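Local coordinates for protein TlmII (Streptoalloteichus hindustanus, PDB 4HVM) that takes part in tallysomycin biosynthesis as a condensation-domain protein of the nonribosomal peptide synthetase kind and probably binds phosphopantetheine groups, at residues 47-52 and 132-137; 79-84 and 118-123; 218-223 and 428-433; 279-284 and 298-303. All coordinates share one frame; numbering follows the deposited sequence.

Contact 1: 47-52 and 132-137; sequences IDDDRL and TDVVLG
Val134 receives side chains from both ends of segment 47-52. Leu52 CD2 meets Val134 CG1 at 4.0 Å, the two chains reaching toward each other tip to tip, while Ile47 slants across the same valine and sets its CD1 3.9 Å from Val134 CB. Ile47 CG1 stands anti to the carbonyl carbon (chi1 -57°), and the extended chain beyond it also carries CD1 to 3.8 Å from Thr132 O. Here lies the close part of the contact, with Val134 and Leu52 both buried. Toward Thr132 it thins out: Thr132 is exposed and its CB points away from the helix, and Thr132 OG1 donates to Asp133 OD1 at 2.9 Å, from above the carboxylate plane. Asp49 skirts the apolar patch, OD1 lying 3.8 Å from Val134 CG2, while its charge is engaged by a salt bridge from OD2 to Arg128. No hydrogen bond joins the two segments, so the start of helix 49-62, with Asp48 at its N-cap position, rests on strand 133-141 through apolar groups. Strand 122-128 flanks the contact through Leu126 and Arg128, strand 36-44 pairs with 133-141 on its other side, and helix 147-161 packs on Leu136.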
loop_
_atom_site.group_PDB
_atom_site.type_symbol
_atom_site.label_atom_id
_atom_site.label_comp_id
_atom_site.label_asym_id
_atom_site.label_seq_id
_atom_site.Cartn_x
_atom_site.Cartn_y
_atom_site.Cartn_z
ATOM N N ILE A 47 19.372 -2.959 -24.038
ATOM C CA ILE A 47 19.435 -2.002 -22.937
ATOM C C ILE A 47 20.874 -1.685 -22.540
ATOM O O ILE A 47 21.657 -2.584 -22.234
ATOM C CB ILE A 47 18.673 -2.524 -21.700
ATOM C CG1 ILE A 47 17.216 -2.834 -22.056
ATOM C CG2 ILE A 47 18.750 -1.519 -20.558
ATOM C CD1 ILE A 47 16.454 -3.522 -20.940
ATOM N N ASP A 48 21.218 -0.402 -22.554
ATOM C CA ASP A 48 22.531 0.049 -22.107
ATOM C C ASP A 48 22.518 0.241 -20.589
ATOM O O ASP A 48 21.893 1.173 -20.076
ATOM C CB ASP A 48 22.901 1.354 -22.813
ATOM C CG ASP A 48 24.382 1.675 -22.726
ATOM O OD1 ASP A 48 25.098 1.037 -21.924
ATOM O OD2 ASP A 48 24.827 2.582 -23.463
ATOM N N ASP A 49 23.203 -0.650 -19.878
ATOM C CA ASP A 49 23.212 -0.627 -18.417
ATOM C C ASP A 49 23.755 0.680 -17.850
ATOM O O ASP A 49 23.172 1.256 -16.933
ATOM C CB ASP A 49 24.011 -1.806 -17.858
ATOM C CG ASP A 49 23.258 -3.118 -17.949
ATOM O OD1 ASP A 49 22.040 -3.091 -18.231
ATOM O OD2 ASP A 49 23.886 -4.175 -17.723
ATOM N N ASP A 50 24.873 1.140 -18.401
ATOM C CA ASP A 50 25.508 2.366 -17.935
ATOM C C ASP A 50 24.602 3.569 -18.157
ATOM O O ASP A 50 24.565 4.488 -17.340
ATOM C CB ASP A 50 26.850 2.570 -18.640
ATOM C CG ASP A 50 27.856 1.483 -18.302
ATOM O OD1 ASP A 50 27.983 1.145 -17.105
ATOM O OD2 ASP A 50 28.509 0.963 -19.234
ATOM N N ARG A 51 23.871 3.552 -19.267
ATOM C CA ARG A 51 22.938 4.625 -19.581
ATOM C C ARG A 51 21.769 4.597 -18.606
ATOM O O ARG A 51 21.293 5.640 -18.161
ATOM C CB ARG A 51 22.428 4.498 -21.017
ATOM C CG ARG A 51 21.471 5.602 -21.432
ATOM C CD ARG A 51 22.160 6.957 -21.422
ATOM N NE ARG A 51 21.208 8.065 -21.455
ATOM C CZ ARG A 51 20.759 8.698 -20.374
ATOM N NH1 ARG A 51 21.175 8.336 -19.166
ATOM N NH2 ARG A 51 19.895 9.696 -20.499
ATOM N N LEU A 52 21.312 3.393 -18.277
ATOM C CA LEU A 52 20.218 3.223 -17.332
ATOM C C LEU A 52 20.660 3.584 -15.919
ATOM O O LEU A 52 19.898 4.177 -15.154
ATOM C CB LEU A 52 19.696 1.788 -17.373
ATOM C CG LEU A 52 18.503 1.459 -16.472
ATOM C CD1 LEU A 52 17.303 2.342 -16.792
ATOM C CD2 LEU A 52 18.141 -0.010 -16.601
ATOM N N THR A 132 18.802 -9.718 -22.750
ATOM C CA THR A 132 17.731 -8.817 -23.159
ATOM C C THR A 132 16.961 -8.234 -21.974
ATOM O O THR A 132 16.407 -7.140 -22.069
ATOM C CB THR A 132 16.728 -9.519 -24.099
ATOM O OG1 THR A 132 16.126 -10.628 -23.418
ATOM C CG2 THR A 132 17.425 -10.020 -25.355
ATOM N N ASP A 133 16.935 -8.965 -20.862
ATOM C CA ASP A 133 16.093 -8.601 -19.723
ATOM C C ASP A 133 16.837 -7.911 -18.582
ATOM O O ASP A 133 17.837 -8.420 -18.075
ATOM C CB ASP A 133 15.350 -9.832 -19.191
ATOM C CG ASP A 133 14.241 -10.295 -20.121
ATOM O OD1 ASP A 133 14.291 -9.964 -21.326
ATOM O OD2 ASP A 133 13.316 -10.991 -19.647
ATOM N N VAL A 134 16.329 -6.748 -18.182
ATOM C CA VAL A 134 16.859 -6.014 -17.038
ATOM C C VAL A 134 15.720 -5.558 -16.137
ATOM O O VAL A 134 14.755 -4.958 -16.607
ATOM C CB VAL A 134 17.651 -4.774 -17.479
ATOM C CG1 VAL A 134 18.079 -3.959 -16.267
ATOM C CG2 VAL A 134 18.856 -5.179 -18.303
ATOM N N VAL A 135 15.831 -5.843 -14.844
ATOM C CA VAL A 135 14.835 -5.393 -13.879
ATOM C C VAL A 135 15.295 -4.141 -13.143
ATOM O O VAL A 135 16.372 -4.120 -12.550
ATOM C CB VAL A 135 14.495 -6.487 -12.850
ATOM C CG1 VAL A 135 13.666 -5.908 -11.712
ATOM C CG2 VAL A 135 13.759 -7.633 -13.520
ATOM N N LEU A 136 14.474 -3.098 -13.198
ATOM C CA LEU A 136 14.704 -1.900 -12.404
ATOM C C LEU A 136 13.784 -1.948 -11.197
ATOM O O LEU A 136 12.570 -1.813 -11.333
ATOM C CB LEU A 136 14.417 -0.642 -13.221
ATOM C CG LEU A 136 14.602 0.685 -12.481
ATOM C CD1 LEU A 136 16.075 1.072 -12.355
ATOM C CD2 LEU A 136 13.804 1.786 -13.153
ATOM N N GLY A 137 14.355 -2.150 -10.016
ATOM C CA GLY A 137 13.553 -2.282 -8.816
ATOM C C GLY A 137 13.781 -1.163 -7.820
ATOM O O GLY A 137 14.841 -0.538 -7.805
#

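Contact 2: 79-84 and 118-123; sequences RTRENA and RDPLVR
Arg81 lays its guanidinium across Pro120, and its side chain carries most of this surface contact. From CB the chain starts with CG anti to the backbone N (chi1 -158°) and runs out toward segment 118-123; CD passes 4.1 Å from Arg118 O. A bend at chi3 (60°) then brings NE within reach of its own loop, where Arg81 NE donates to Asn83 O at 3.0 Å, the acceptor tilted out of the guanidinium plane. Beyond it, Arg81 CZ sits 3.7 Å from Pro120 CA, with the proline backbone over one face of the flat group. The loop 81-84 leaves strand 76-80, the central strand of a small antiparallel sheet, whereas 118-121 leads into strand 122-128 of the larger mixed sheet of the condensation domain, so the arginine links the loop leaving one sheet to the loop entering the other. Replacing Arg81 with an alanine would probably leave the carbonyls of Asn83 and Ala84 without their donor and set the loop free to shift away from Pro120. At the tip, Arg81 NH1 gives one hydrogen bond to Asn69 OD1 and another, 3.2 Å long, to a water that also accepts from Leu121 N. Arg81 NH2 lies 3.4 Å from Pro120 CB and donates to Ala84 O at 2.9 Å (N-H...O 158°), in the carbonyl plane on a lone pair. A second water, at the guanidinium edge, accepts from Arg81 NH2 at 3.2 Å and from Val122 N at 3.1 Å.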
loop_
_atom_site.group_PDB
_atom_site.type_symbol
_atom_site.label_atom_id
_atom_site.label_comp_id
_atom_site.label_asym_id
_atom_site.label_seq_id
_atom_site.Cartn_x
_atom_site.Cartn_y
_atom_site.Cartn_z
ATOM N N ARG A 79 15.719 15.491 6.724
ATOM C CA ARG A 79 17.076 15.952 6.463
ATOM C C ARG A 79 17.523 15.457 5.092
ATOM O O ARG A 79 17.510 14.255 4.830
ATOM C CB ARG A 79 18.013 15.415 7.545
ATOM C CG ARG A 79 19.462 15.866 7.442
ATOM C CD ARG A 79 20.326 15.134 8.469
ATOM N NE ARG A 79 21.643 15.745 8.634
ATOM C CZ ARG A 79 21.908 16.730 9.489
ATOM N NH1 ARG A 79 20.944 17.224 10.257
ATOM N NH2 ARG A 79 23.136 17.226 9.576
ATOM N N THR A 80 17.915 16.378 4.219
ATOM C CA THR A 80 18.272 16.003 2.854
ATOM C C THR A 80 19.747 15.651 2.717
ATOM O O THR A 80 20.619 16.508 2.841
ATOM C CB THR A 80 17.908 17.102 1.848
ATOM O OG1 THR A 80 16.517 17.420 1.974
ATOM C CG2 THR A 80 18.183 16.629 0.432
ATOM N N ARG A 81 20.009 14.376 2.457
ATOM C CA ARG A 81 21.363 13.874 2.283
ATOM C C ARG A 81 21.936 14.373 0.959
ATOM O O ARG A 81 21.246 14.383 -0.060
ATOM C CB ARG A 81 21.339 12.346 2.315
ATOM C CG ARG A 81 22.653 11.679 2.663
ATOM C CD ARG A 81 22.464 10.172 2.844
ATOM N NE ARG A 81 21.949 9.522 1.639
ATOM C CZ ARG A 81 20.684 9.146 1.465
ATOM N NH1 ARG A 81 19.787 9.350 2.422
ATOM N NH2 ARG A 81 20.314 8.564 0.331
ATOM N N GLU A 82 23.197 14.792 0.981
ATOM C CA GLU A 82 23.838 15.355 -0.202
ATOM C C GLU A 82 24.178 14.296 -1.250
ATOM O O GLU A 82 23.914 14.482 -2.438
ATOM C CB GLU A 82 25.094 16.130 0.197
ATOM C CG GLU A 82 24.820 17.298 1.132
ATOM C CD GLU A 82 26.071 18.080 1.471
ATOM O OE1 GLU A 82 27.115 17.446 1.742
ATOM O OE2 GLU A 82 26.011 19.330 1.460
ATOM N N ASN A 83 24.771 13.192 -0.805
ATOM C CA ASN A 83 25.115 12.094 -1.702
ATOM C C ASN A 83 24.100 10.961 -1.612
ATOM O O ASN A 83 23.784 10.486 -0.521
ATOM C CB ASN A 83 26.526 11.573 -1.411
ATOM C CG ASN A 83 27.611 12.555 -1.827
ATOM O OD1 ASN A 83 27.334 13.714 -2.139
ATOM N ND2 ASN A 83 28.857 12.092 -1.827
ATOM N N ALA A 84 23.588 10.536 -2.762
ATOM C CA ALA A 84 22.561 9.500 -2.806
ATOM C C ALA A 84 23.060 8.165 -2.264
ATOM O O ALA A 84 22.561 7.686 -1.244
ATOM C CB ALA A 84 22.028 9.338 -4.220
ATOM N N ARG A 118 20.466 7.671 9.045
ATOM C CA ARG A 118 21.777 7.675 8.402
ATOM C C ARG A 118 21.777 7.079 6.996
ATOM O O ARG A 118 22.340 7.658 6.070
ATOM C CB ARG A 118 22.801 6.934 9.264
ATOM C CG ARG A 118 23.087 7.582 10.606
ATOM C CD ARG A 118 24.214 6.858 11.330
ATOM N NE ARG A 118 23.956 5.424 11.438
ATOM C CZ ARG A 118 24.754 4.558 12.054
ATOM N NH1 ARG A 118 25.876 4.972 12.629
ATOM N NH2 ARG A 118 24.430 3.272 12.098
ATOM N N ASP A 119 21.146 5.918 6.847
ATOM C CA ASP A 119 21.217 5.157 5.602
ATOM C C ASP A 119 20.210 5.625 4.553
ATOM O O ASP A 119 19.172 6.197 4.893
ATOM C CB ASP A 119 21.011 3.670 5.886
ATOM C CG ASP A 119 21.815 3.187 7.074
ATOM O OD1 ASP A 119 22.919 3.725 7.311
ATOM O OD2 ASP A 119 21.340 2.268 7.772
ATOM N N PRO A 120 20.522 5.387 3.268
ATOM C CA PRO A 120 19.563 5.668 2.194
ATOM C C PRO A 120 18.280 4.854 2.357
ATOM O O PRO A 120 18.341 3.635 2.512
ATOM C CB PRO A 120 20.314 5.235 0.926
ATOM C CG PRO A 120 21.439 4.366 1.404
ATOM C CD PRO A 120 21.814 4.920 2.737
ATOM N N LEU A 121 17.134 5.530 2.319
ATOM C CA LEU A 121 15.844 4.886 2.549
ATOM C C LEU A 121 15.118 4.554 1.246
ATOM O O LEU A 121 14.039 3.961 1.260
ATOM C CB LEU A 121 14.964 5.761 3.444
ATOM C CG LEU A 121 15.546 6.107 4.812
ATOM C CD1 LEU A 121 14.578 6.964 5.608
ATOM C CD2 LEU A 121 15.883 4.839 5.572
ATOM N N VAL A 122 15.709 4.953 0.126
ATOM C CA VAL A 122 15.191 4.599 -1.190
ATOM C C VAL A 122 16.318 4.037 -2.041
ATOM O O VAL A 122 17.184 4.777 -2.505
ATOM C CB VAL A 122 14.569 5.807 -1.905
ATOM C CG1 VAL A 122 14.166 5.434 -3.323
ATOM C CG2 VAL A 122 13.369 6.324 -1.123
ATOM N N ARG A 123 16.309 2.722 -2.233
ATOM C CA ARG A 123 17.351 2.050 -3.001
ATOM C C ARG A 123 16.842 1.628 -4.377
ATOM O O ARG A 123 15.807 0.977 -4.491
ATOM C CB ARG A 123 17.871 0.831 -2.233
ATOM C CG ARG A 123 18.578 1.185 -0.937
ATOM C CD ARG A 123 18.752 -0.023 -0.031
ATOM N NE ARG A 123 18.267 0.263 1.315
ATOM C CZ ARG A 123 17.442 -0.524 1.997
ATOM N NH1 ARG A 123 17.012 -1.660 1.465
ATOM N NH2 ARG A 123 17.051 -0.175 3.215
HETATM O O HOH W 1 17.742 7.065 -0.819
HETATM O O HOH W 2 16.863 8.102 1.925
#

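Contact 3: 218-223 and 428-433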
loop_
_atom_site.group_PDB
_atom_site.type_symbol
_atom_site.label_atom_id
_atom_site.label_comp_id
_atom_site.label_asym_id
_atom_site.label_seq_id
_atom_site.Cartn_x
_atom_site.Cartn_y
_atom_site.Cartn_z
ATOM N N SER A 218 -2.490 -17.661 0.973
ATOM C CA SER A 218 -3.181 -18.352 -0.104
ATOM C C SER A 218 -3.327 -17.408 -1.290
ATOM O O SER A 218 -3.462 -16.198 -1.107
ATOM C CB SER A 218 -4.559 -18.818 0.361
ATOM O OG SER A 218 -4.469 -19.557 1.564
ATOM N N ARG A 219 -3.302 -17.955 -2.501
ATOM C CA ARG A 219 -3.383 -17.132 -3.706
ATOM C C ARG A 219 -4.448 -17.612 -4.686
ATOM O O ARG A 219 -4.644 -18.814 -4.874
ATOM C CB ARG A 219 -2.023 -17.067 -4.405
ATOM C CG ARG A 219 -0.957 -16.358 -3.595
ATOM C CD ARG A 219 0.378 -16.338 -4.318
ATOM N NE ARG A 219 1.431 -15.774 -3.478
ATOM C CZ ARG A 219 2.123 -16.473 -2.585
ATOM N NH1 ARG A 219 1.872 -17.765 -2.415
ATOM N NH2 ARG A 219 3.062 -15.882 -1.859
ATOM N N LEU A 220 -5.136 -16.654 -5.298
ATOM C CA LEU A 220 -6.117 -16.931 -6.334
ATOM C C LEU A 220 -5.808 -16.102 -7.573
ATOM O O LEU A 220 -5.914 -14.876 -7.549
ATOM C CB LEU A 220 -7.526 -16.603 -5.837
ATOM C CG LEU A 220 -8.643 -16.689 -6.885
ATOM C CD1 LEU A 220 -8.834 -18.123 -7.356
ATOM C CD2 LEU A 220 -9.936 -16.118 -6.337
ATOM N N ARG A 221 -5.421 -16.768 -8.655
ATOM C CA ARG A 221 -5.106 -16.069 -9.893
ATOM C C ARG A 221 -6.376 -15.793 -10.679
ATOM O O ARG A 221 -7.093 -16.718 -11.054
ATOM C CB ARG A 221 -4.139 -16.883 -10.751
ATOM C CG ARG A 221 -3.497 -16.083 -11.875
ATOM C CD ARG A 221 -2.740 -16.987 -12.827
ATOM N NE ARG A 221 -3.649 -17.838 -13.584
ATOM C CZ ARG A 221 -3.355 -19.063 -14.004
ATOM N NH1 ARG A 221 -2.170 -19.599 -13.736
ATOM N NH2 ARG A 221 -4.253 -19.757 -14.688
ATOM N N VAL A 222 -6.647 -14.516 -10.925
ATOM C CA VAL A 222 -7.832 -14.106 -11.665
ATOM C C VAL A 222 -7.435 -13.604 -13.044
ATOM O O VAL A 222 -6.535 -12.774 -13.166
ATOM C CB VAL A 222 -8.596 -12.995 -10.917
ATOM C CG1 VAL A 222 -9.651 -12.372 -11.810
ATOM C CG2 VAL A 222 -9.221 -13.543 -9.645
ATOM N N PRO A 223 -8.092 -14.124 -14.091
ATOM C CA PRO A 223 -7.852 -13.640 -15.454
ATOM C C PRO A 223 -8.105 -12.141 -15.528
ATOM O O PRO A 223 -9.098 -11.670 -14.974
ATOM C CB PRO A 223 -8.899 -14.390 -16.276
ATOM C CG PRO A 223 -9.175 -15.630 -15.496
ATOM C CD PRO A 223 -9.082 -15.215 -14.057
HETATM N N MSE A 428 -4.479 -10.887 -12.689
HETATM C CA MSE A 428 -4.387 -10.317 -11.354
HETATM C C MSE A 428 -4.356 -11.455 -10.345
HETATM O O MSE A 428 -5.100 -12.428 -10.476
HETATM C CB MSE A 428 -5.585 -9.408 -11.077
HETATM C CG MSE A 428 -5.645 -8.180 -11.965
HETATM SE SE MSE A 428 -4.167 -6.961 -11.598
HETATM C CE MSE A 428 -4.982 -5.832 -10.232
ATOM N N VAL A 429 -3.489 -11.342 -9.346
ATOM C CA VAL A 429 -3.395 -12.367 -8.316
ATOM C C VAL A 429 -3.808 -11.816 -6.960
ATOM O O VAL A 429 -3.238 -10.837 -6.478
ATOM C CB VAL A 429 -1.976 -12.952 -8.226
ATOM C CG1 VAL A 429 -1.873 -13.938 -7.070
ATOM C CG2 VAL A 429 -1.607 -13.624 -9.529
ATOM N N ILE A 430 -4.808 -12.445 -6.356
ATOM C CA ILE A 430 -5.260 -12.067 -5.024
ATOM C C ILE A 430 -4.457 -12.799 -3.949
ATOM O O ILE A 430 -4.534 -14.020 -3.828
ATOM C CB ILE A 430 -6.756 -12.372 -4.839
ATOM C CG1 ILE A 430 -7.585 -11.589 -5.857
ATOM C CG2 ILE A 430 -7.193 -12.036 -3.430
ATOM C CD1 ILE A 430 -9.074 -11.867 -5.780
ATOM N N VAL A 431 -3.677 -12.051 -3.176
ATOM C CA VAL A 431 -2.867 -12.650 -2.121
ATOM C C VAL A 431 -3.544 -12.498 -0.761
ATOM O O VAL A 431 -3.780 -11.384 -0.295
ATOM C CB VAL A 431 -1.459 -12.037 -2.065
ATOM C CG1 VAL A 431 -0.622 -12.750 -1.023
ATOM C CG2 VAL A 431 -0.790 -12.112 -3.426
ATOM N N LEU A 432 -3.851 -13.626 -0.128
ATOM C CA LEU A 432 -4.596 -13.626 1.129
ATOM C C LEU A 432 -3.724 -14.039 2.302
ATOM O O LEU A 432 -3.078 -15.085 2.265
ATOM C CB LEU A 432 -5.801 -14.564 1.039
ATOM C CG LEU A 432 -6.573 -14.818 2.332
ATOM C CD1 LEU A 432 -7.308 -13.565 2.776
ATOM C CD2 LEU A 432 -7.540 -15.981 2.161
ATOM N N ASP A 433 -3.716 -13.217 3.347
ATOM C CA ASP A 433 -2.983 -13.522 4.571
ATOM C C ASP A 433 -3.966 -13.679 5.726
ATOM O O ASP A 433 -4.603 -12.714 6.141
ATOM C CB ASP A 433 -1.972 -12.416 4.879
ATOM C CG ASP A 433 -0.886 -12.307 3.823
ATOM O OD1 ASP A 433 -0.361 -13.356 3.395
ATOM O OD2 ASP A 433 -0.569 -11.173 3.410
#
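Arg221 lays its aliphatic stem on Val429, its CG 3.9 Å from Val429 CG2, before the chain bends at chi3 and carries the guanidinium away, where Asp427 is a long, weak ion partner. The other methyl, Val429 CG1, lies 4.1 Å from Arg219 CB, and Arg219 CG passes 4.3 Å from Val431 CG2. The extended Arg219 chain runs its first methylenes alongside the two valines and holds its charged end out on an exposed surface. The opposite face of the sheet bears Ser218, Leu220, Val222, Ile430, Leu432 and the selenomethionine Met428. There Ile430 CG1 stands anti to the carbonyl carbon (chi1 -60°) and, with the chain extended at chi2, this places CD1 near two residues of the facing strand, 4.2 Å from Val222 CG2 and 4.4 Å from Leu220 CD2. Helix 445-459 covers this side with Leu447 and Met454.

Strand 216-223 is the outermost on this side of a six-stranded mixed sheet, and it runs antiparallel to 427-434 at 161° between the short segments. Ser218-Leu432, Leu220-Ile430 and Val222-Met428 are hydrogen-bonded pairs, each closed by two N-H...O bonds; Ile430 N reaches Leu220 O at 2.9 Å. Arg219, whose non-hydrogen-bonded partner is Val431, makes a CA-H...O contact of 3.3 Å from its CA to Ile430 O. Six backbone bonds define the register and do not involve the side chains, while the contrast between apolar and arginine-bearing faces is consistent with the edge strand packing one side on helix 445-459 and holding the exposed arginines on the other, over the buried Val429 and Val431.

Contact 4: 279-284 and 298-303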
loop_
_atom_site.group_PDB
_atom_site.type_symbol
_atom_site.label_atom_id
_atom_site.label_comp_id
_atom_site.label_asym_id
_atom_site.label_seq_id
_atom_site.Cartn_x
_atom_site.Cartn_y
_atom_site.Cartn_z
ATOM N N THR A 279 -9.199 0.028 4.419
ATOM C CA THR A 279 -8.614 0.121 3.086
ATOM C C THR A 279 -7.853 1.430 2.933
ATOM O O THR A 279 -8.058 2.365 3.706
ATOM C CB THR A 279 -9.686 0.011 1.983
ATOM O OG1 THR A 279 -9.054 -0.082 0.699
ATOM C CG2 THR A 279 -10.611 1.217 2.007
ATOM N N GLU A 280 -6.979 1.500 1.934
ATOM C CA GLU A 280 -6.198 2.710 1.704
ATOM C C GLU A 280 -6.909 3.685 0.770
ATOM O O GLU A 280 -7.794 3.302 0.006
ATOM C CB GLU A 280 -4.810 2.369 1.154
ATOM C CG GLU A 280 -3.880 1.743 2.176
ATOM C CD GLU A 280 -3.644 0.270 1.924
ATOM O OE1 GLU A 280 -3.335 -0.091 0.767
ATOM O OE2 GLU A 280 -3.765 -0.523 2.882
ATOM N N VAL A 281 -6.517 4.952 0.853
ATOM C CA VAL A 281 -7.047 5.994 -0.013
ATOM C C VAL A 281 -5.914 6.908 -0.461
ATOM O O VAL A 281 -5.141 7.385 0.366
ATOM C CB VAL A 281 -8.121 6.830 0.710
ATOM C CG1 VAL A 281 -8.368 8.141 -0.021
ATOM C CG2 VAL A 281 -9.409 6.039 0.837
ATOM N N ASP A 282 -5.808 7.136 -1.767
ATOM C CA ASP A 282 -4.800 8.039 -2.305
ATOM C C ASP A 282 -5.353 9.456 -2.266
ATOM O O ASP A 282 -6.346 9.760 -2.928
ATOM C CB ASP A 282 -4.436 7.654 -3.742
ATOM C CG ASP A 282 -3.170 8.335 -4.228
ATOM O OD1 ASP A 282 -2.758 9.342 -3.612
ATOM O OD2 ASP A 282 -2.583 7.864 -5.225
ATOM N N LEU A 283 -4.707 10.321 -1.490
ATOM C CA LEU A 283 -5.183 11.690 -1.314
ATOM C C LEU A 283 -4.954 12.568 -2.546
ATOM O O LEU A 283 -5.482 13.676 -2.628
ATOM C CB LEU A 283 -4.550 12.328 -0.074
ATOM C CG LEU A 283 -4.830 11.619 1.253
ATOM C CD1 LEU A 283 -4.179 12.352 2.416
ATOM C CD2 LEU A 283 -6.328 11.468 1.478
ATOM N N ARG A 284 -4.164 12.071 -3.493
ATOM C CA ARG A 284 -3.920 12.782 -4.742
ATOM C C ARG A 284 -5.204 12.888 -5.557
ATOM O O ARG A 284 -5.548 13.957 -6.058
ATOM C CB ARG A 284 -2.850 12.066 -5.570
ATOM C CG ARG A 284 -1.465 12.023 -4.942
ATOM C CD ARG A 284 -0.522 11.168 -5.776
ATOM N NE ARG A 284 0.799 11.053 -5.167
ATOM C CZ ARG A 284 1.105 10.184 -4.211
ATOM N NH1 ARG A 284 0.183 9.351 -3.748
ATOM N NH2 ARG A 284 2.333 10.150 -3.714
ATOM N N ASP A 298 -3.392 7.189 2.811
ATOM C CA ASP A 298 -3.815 6.949 4.183
ATOM C C ASP A 298 -4.893 5.873 4.238
ATOM O O ASP A 298 -5.535 5.575 3.233
ATOM C CB ASP A 298 -4.332 8.244 4.806
ATOM C CG ASP A 298 -4.437 8.166 6.314
ATOM O OD1 ASP A 298 -3.700 7.368 6.937
ATOM O OD2 ASP A 298 -5.257 8.916 6.879
ATOM N N ARG A 299 -5.084 5.292 5.418
ATOM C CA ARG A 299 -6.082 4.246 5.610
ATOM C C ARG A 299 -7.372 4.794 6.218
ATOM O O ARG A 299 -7.338 5.619 7.132
ATOM C CB ARG A 299 -5.516 3.135 6.495
ATOM C CG ARG A 299 -4.470 2.272 5.812
ATOM C CD ARG A 299 -3.833 1.302 6.796
ATOM N NE ARG A 299 -2.930 1.977 7.724
ATOM C CZ ARG A 299 -2.276 1.370 8.709
ATOM N NH1 ARG A 299 -2.427 0.066 8.907
ATOM N NH2 ARG A 299 -1.472 2.068 9.500
ATOM N N VAL A 300 -8.507 4.339 5.698
ATOM C CA VAL A 300 -9.802 4.695 6.269
ATOM C C VAL A 300 -10.517 3.459 6.814
ATOM O O VAL A 300 -10.411 2.371 6.250
ATOM C CB VAL A 300 -10.701 5.433 5.253
ATOM C CG1 VAL A 300 -10.032 6.717 4.796
ATOM C CG2 VAL A 300 -11.011 4.547 4.064
ATOM N N VAL A 301 -11.228 3.629 7.924
ATOM C CA VAL A 301 -11.986 2.539 8.525
ATOM C C VAL A 301 -13.475 2.749 8.274
ATOM O O VAL A 301 -14.027 3.791 8.626
ATOM C CB VAL A 301 -11.730 2.453 10.038
ATOM C CG1 VAL A 301 -12.566 1.346 10.658
ATOM C CG2 VAL A 301 -10.250 2.232 10.308
ATOM N N PHE A 302 -14.118 1.767 7.650
ATOM C CA PHE A 302 -15.540 1.865 7.326
ATOM C C PHE A 302 -16.271 0.570 7.646
ATOM O O PHE A 302 -15.660 -0.496 7.706
ATOM C CB PHE A 302 -15.744 2.237 5.853
ATOM C CG PHE A 302 -15.272 1.189 4.888
ATOM C CD1 PHE A 302 -13.928 1.066 4.579
ATOM C CD2 PHE A 302 -16.175 0.337 4.274
ATOM C CE1 PHE A 302 -13.496 0.104 3.690
ATOM C CE2 PHE A 302 -15.748 -0.622 3.384
ATOM C CZ PHE A 302 -14.408 -0.739 3.091
ATOM N N GLY A 303 -17.582 0.668 7.844
ATOM C CA GLY A 303 -18.384 -0.489 8.188
ATOM C C GLY A 303 -19.428 -0.844 7.146
ATOM O O GLY A 303 -20.124 0.027 6.625
#
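Thr279 and Val300 satisfy each other's backbone groups: Thr279 N donates to Val300 O at 3.2 Å, and Val300 N returns a bond to Thr279 O at 2.8 Å. Two residues on, Asp298 N reaches Val281 O at 3.0 Å, and Val281 N donates a hydrogen bond to Asp298 O. The threonine hydroxyl stands anti to its own amide nitrogen (chi1 -172°) and bonds to Val361 O on the adjoining strand. That leaves CG2 turned to the apolar side, 3.5 Å from Phe302 CE1, where Val281 and Val300 cross at about a right angle beneath Phe325 of helix 314-330.

Strand 297-305 closes one side of the six-stranded sheet and pairs antiparallel with 274-282, which then passes straight into the short helix 283-286. Asp282 is the N-cap of that helix. Its OD1 takes two donors from opposite faces of the carboxylate: Arg284 N at 3.1 Å, a capping bond, and Arg284 NH1 at 2.9 Å, part of a salt bridge. Arg284 NH1 is also bridged to Asp146, which probably corresponds to the aspartate of the HHxxxDG motif of condensation domains, a motif that here lacks the second histidine and the glycine; an arginine paired with that aspartate is familiar in this family. On the remaining face Glu280 CG and Arg299 CG run side by side 3.7 Å apart, yet the charged ends part: Glu280 OE2 bonds to His362 ND1. The buried Asp298 carboxylate finds its partners in the hydroxyl of Tyr332 and the backbone N of Tyr335, both at OD2.

Contacts 1 and 2 belong to one half of the chain and involve adjacent strands, 133-141 and 122-128, of the five-stranded sheet; contact 2 is nested in the loop that contact 1 closes, their centres 23 Å apart. Contacts 3 and 4 lie at the two outer strands of the six-stranded sheet, 22 Å between centres, with 4 nested inside the loop of 3. Of the contacts in different halves, 2 and 4 come nearest, about 12 Å between nearest atoms. Leu121 of contact 2 is backbone-hydrogen-bonded to His141 and Arg284 of contact 4 bridges to Asp146, so both reach the segment that probably corresponds to a degenerate form of the family's HHxxxDG motif, without its second histidine.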